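Beta-ketoacyl synthase (Burkholderia phymatum, PDB 4EWG) probably catalyses the condensation step of fatty acid synthesis as a 3-oxoacyl-[acyl-carrier-protein] synthase of the thiolase-like superfamily. Local coordinates at residues S21-D24 with E25-A28. Residues are numbered along the deposited sequence; the frame is centred on the assembly and turned at random.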
ATOM      1  N   SER A  21      -2.710  -9.898 -24.845  1.00 23.02           N
ATOM      2  CA  SER A  21      -2.636  -8.450 -24.592  1.00 22.75           C
ATOM      3  C   SER A  21      -3.552  -7.592 -25.438  1.00 23.47           C
ATOM      4  O   SER A  21      -4.194  -6.697 -24.913  1.00 23.76           O
ATOM      5  CB  SER A  21      -1.238  -7.940 -24.719  1.00 23.02           C
ATOM      6  OG  SER A  21      -0.535  -8.253 -23.525  1.00 23.40           O
ATOM      7  N   ARG A  22      -3.644  -7.847 -26.720  1.00 24.92           N
ATOM      8  CA  ARG A  22      -4.511  -7.015 -27.568  1.00 25.77           C
ATOM      9  C   ARG A  22      -5.974  -7.366 -27.331  1.00 25.55           C
ATOM     10  O   ARG A  22      -6.305  -8.525 -27.110  1.00 25.31           O
ATOM     11  CB  ARG A  22      -4.208  -7.223 -29.038  1.00 27.58           C
ATOM     12  CG  ARG A  22      -2.782  -6.937 -29.475  1.00 28.59           C
ATOM     13  CD  ARG A  22      -2.545  -7.588 -30.819  1.00 30.44           C
ATOM     14  NE  ARG A  22      -3.494  -7.140 -31.848  1.00 31.54           N
ATOM     15  CZ  ARG A  22      -3.384  -6.000 -32.556  1.00 33.40           C
ATOM     16  NH1 ARG A  22      -2.385  -5.142 -32.332  1.00 33.09           N
ATOM     17  NH2 ARG A  22      -4.288  -5.701 -33.499  1.00 34.36           N
ATOM     18  N   TRP A  23      -6.844  -6.358 -27.370  1.00 25.54           N
ATOM     19  CA  TRP A  23      -8.251  -6.582 -27.105  1.00 25.55           C
ATOM     20  C   TRP A  23      -8.871  -7.493 -28.135  1.00 26.95           C
ATOM     21  O   TRP A  23      -9.647  -8.372 -27.782  1.00 26.46           O
ATOM     22  CB  TRP A  23      -9.033  -5.286 -27.035  1.00 25.23           C
ATOM     23  CG  TRP A  23     -10.478  -5.612 -26.946  1.00 25.78           C
ATOM     24  CD1 TRP A  23     -11.437  -5.525 -27.956  1.00 26.91           C
ATOM     25  CD2 TRP A  23     -11.152  -6.221 -25.821  1.00 25.22           C
ATOM     26  NE1 TRP A  23     -12.628  -5.991 -27.522  1.00 27.47           N
ATOM     27  CE2 TRP A  23     -12.524  -6.421 -26.233  1.00 26.24           C
ATOM     28  CE3 TRP A  23     -10.772  -6.574 -24.540  1.00 24.27           C
ATOM     29  CZ2 TRP A  23     -13.465  -6.970 -25.394  1.00 26.15           C
ATOM     30  CZ3 TRP A  23     -11.733  -7.130 -23.691  1.00 24.65           C
ATOM     31  CH2 TRP A  23     -13.051  -7.313 -24.105  1.00 25.16           C
ATOM     32  N   ASP A  24      -8.499  -7.314 -29.407  1.00 28.10           N
ATOM     33  CA  ASP A  24      -9.054  -8.128 -30.490  1.00 29.71           C
ATOM     34  C   ASP A  24      -8.788  -9.619 -30.274  1.00 30.09           C
ATOM     35  O   ASP A  24      -9.653 -10.433 -30.474  1.00 30.55           O
ATOM     36  CB  ASP A  24      -8.613  -7.628 -31.915  1.00 30.36           C
ATOM     37  CG  ASP A  24      -7.099  -7.756 -32.179  1.00 30.78           C
ATOM     38  OD1 ASP A  24      -6.315  -8.029 -31.251  1.00 31.04           O
ATOM     39  OD2 ASP A  24      -6.687  -7.575 -33.346  1.00 31.93           O
ATOM     40  N   GLU A  25      -7.589  -9.943 -29.834  1.00 30.55           N
ATOM     41  CA  GLU A  25      -7.184 -11.292 -29.446  1.00 31.34           C
ATOM     42  C   GLU A  25      -8.022 -11.789 -28.242  1.00 30.14           C
ATOM     43  O   GLU A  25      -8.527 -12.934 -28.222  1.00 30.01           O
ATOM     44  CB  GLU A  25      -5.710 -11.092 -29.094  1.00 33.09           C
ATOM     45  CG  GLU A  25      -4.681 -12.192 -29.003  1.00 34.59           C
ATOM     46  CD  GLU A  25      -3.256 -11.547 -28.983  1.00 35.75           C
ATOM     47  OE1 GLU A  25      -2.859 -10.806 -27.990  1.00 35.36           O
ATOM     48  OE2 GLU A  25      -2.562 -11.714 -30.007  1.00 37.20           O
ATOM     49  N   ILE A  26      -8.196 -10.920 -27.252  1.00 29.01           N
ATOM     50  CA  ILE A  26      -8.959 -11.262 -26.051  1.00 28.53           C
ATOM     51  C   ILE A  26     -10.444 -11.452 -26.373  1.00 28.95           C
ATOM     52  O   ILE A  26     -11.067 -12.419 -25.931  1.00 29.19           O
ATOM     53  CB  ILE A  26      -8.780 -10.188 -24.961  1.00 28.00           C
ATOM     54  CG1 ILE A  26      -7.317 -10.186 -24.463  1.00 27.79           C
ATOM     55  CG2 ILE A  26      -9.733 -10.437 -23.791  1.00 27.09           C
ATOM     56  CD1 ILE A  26      -6.836  -8.888 -23.815  1.00 27.09           C
ATOM     57  N   GLU A  27     -11.010 -10.536 -27.158  1.00 29.83           N
ATOM     58  CA  GLU A  27     -12.404 -10.669 -27.624  1.00 30.61           C
ATOM     59  C   GLU A  27     -12.644 -12.026 -28.298  1.00 30.67           C
ATOM     60  O   GLU A  27     -13.625 -12.703 -27.997  1.00 31.68           O
ATOM     61  CB  GLU A  27     -12.799  -9.535 -28.592  1.00 31.78           C
ATOM     62  CG  GLU A  27     -14.314  -9.404 -28.822  1.00 32.11           C
ATOM     63  CD  GLU A  27     -14.679  -8.315 -29.801  1.00 32.66           C
ATOM     64  OE1 GLU A  27     -14.181  -7.188 -29.674  1.00 31.69           O
ATOM     65  OE2 GLU A  27     -15.500  -8.594 -30.699  1.00 35.60           O
ATOM     66  N   ALA A  28     -11.739 -12.423 -29.181  1.00 30.55           N
ATOM     67  CA  ALA A  28     -11.872 -13.702 -29.885  1.00 31.14           C
ATOM     68  C   ALA A  28     -11.889 -14.861 -28.878  1.00 30.79           C
ATOM     69  O   ALA A  28     -12.700 -15.771 -28.984  1.00 31.77           O
ATOM     70  CB  ALA A  28     -10.750 -13.867 -30.919  1.00 30.98           C
TER
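Glu25 OE1 reaches back to the chain just ahead of helix 23-32, accepting Ser21 N at 3.3 Å, nearly along its C-O axis, and more weakly Arg22 N. Its CG lies anti to the backbone N (chi1 -162°) and the chain runs on extended, which carries the carboxylate to the N-cap residue Arg22: half of a capping box, the weak bond from the N-cap amide to the glutamate three residues on, with no return bond from the arginine side chain to Glu25 N. One turn along, Trp23 NE1 donates to the anti lone pair of Glu27 OE1 at 2.9 Å; the oxygen sits 29° out of the indole plane, while Glu27 CB lies 3.6 Å above one ring face, toward its rim. Ile26 CG2 touches Trp23 CZ3 at 3.9 Å. On the exposed flank Arg22, bent at chi3, grips Asp24 side-on, NE to OD1 and NH2 to OD2, both at 3.0 Å. The turn itself is closed by Ile26 N to Arg22 O, Glu27 N to Trp23 O and Ala28 N to Asp24 O. Farther out, Lys31 pairs with Glu27 OE2, Ser21 OG bonds Gly15 O, and Trp351 of helix 344-358 meets the Trp23 ring edge-to-face. Carboxylates of Asp24 and Glu25 in this first turn should interact favourably with the helix dipole.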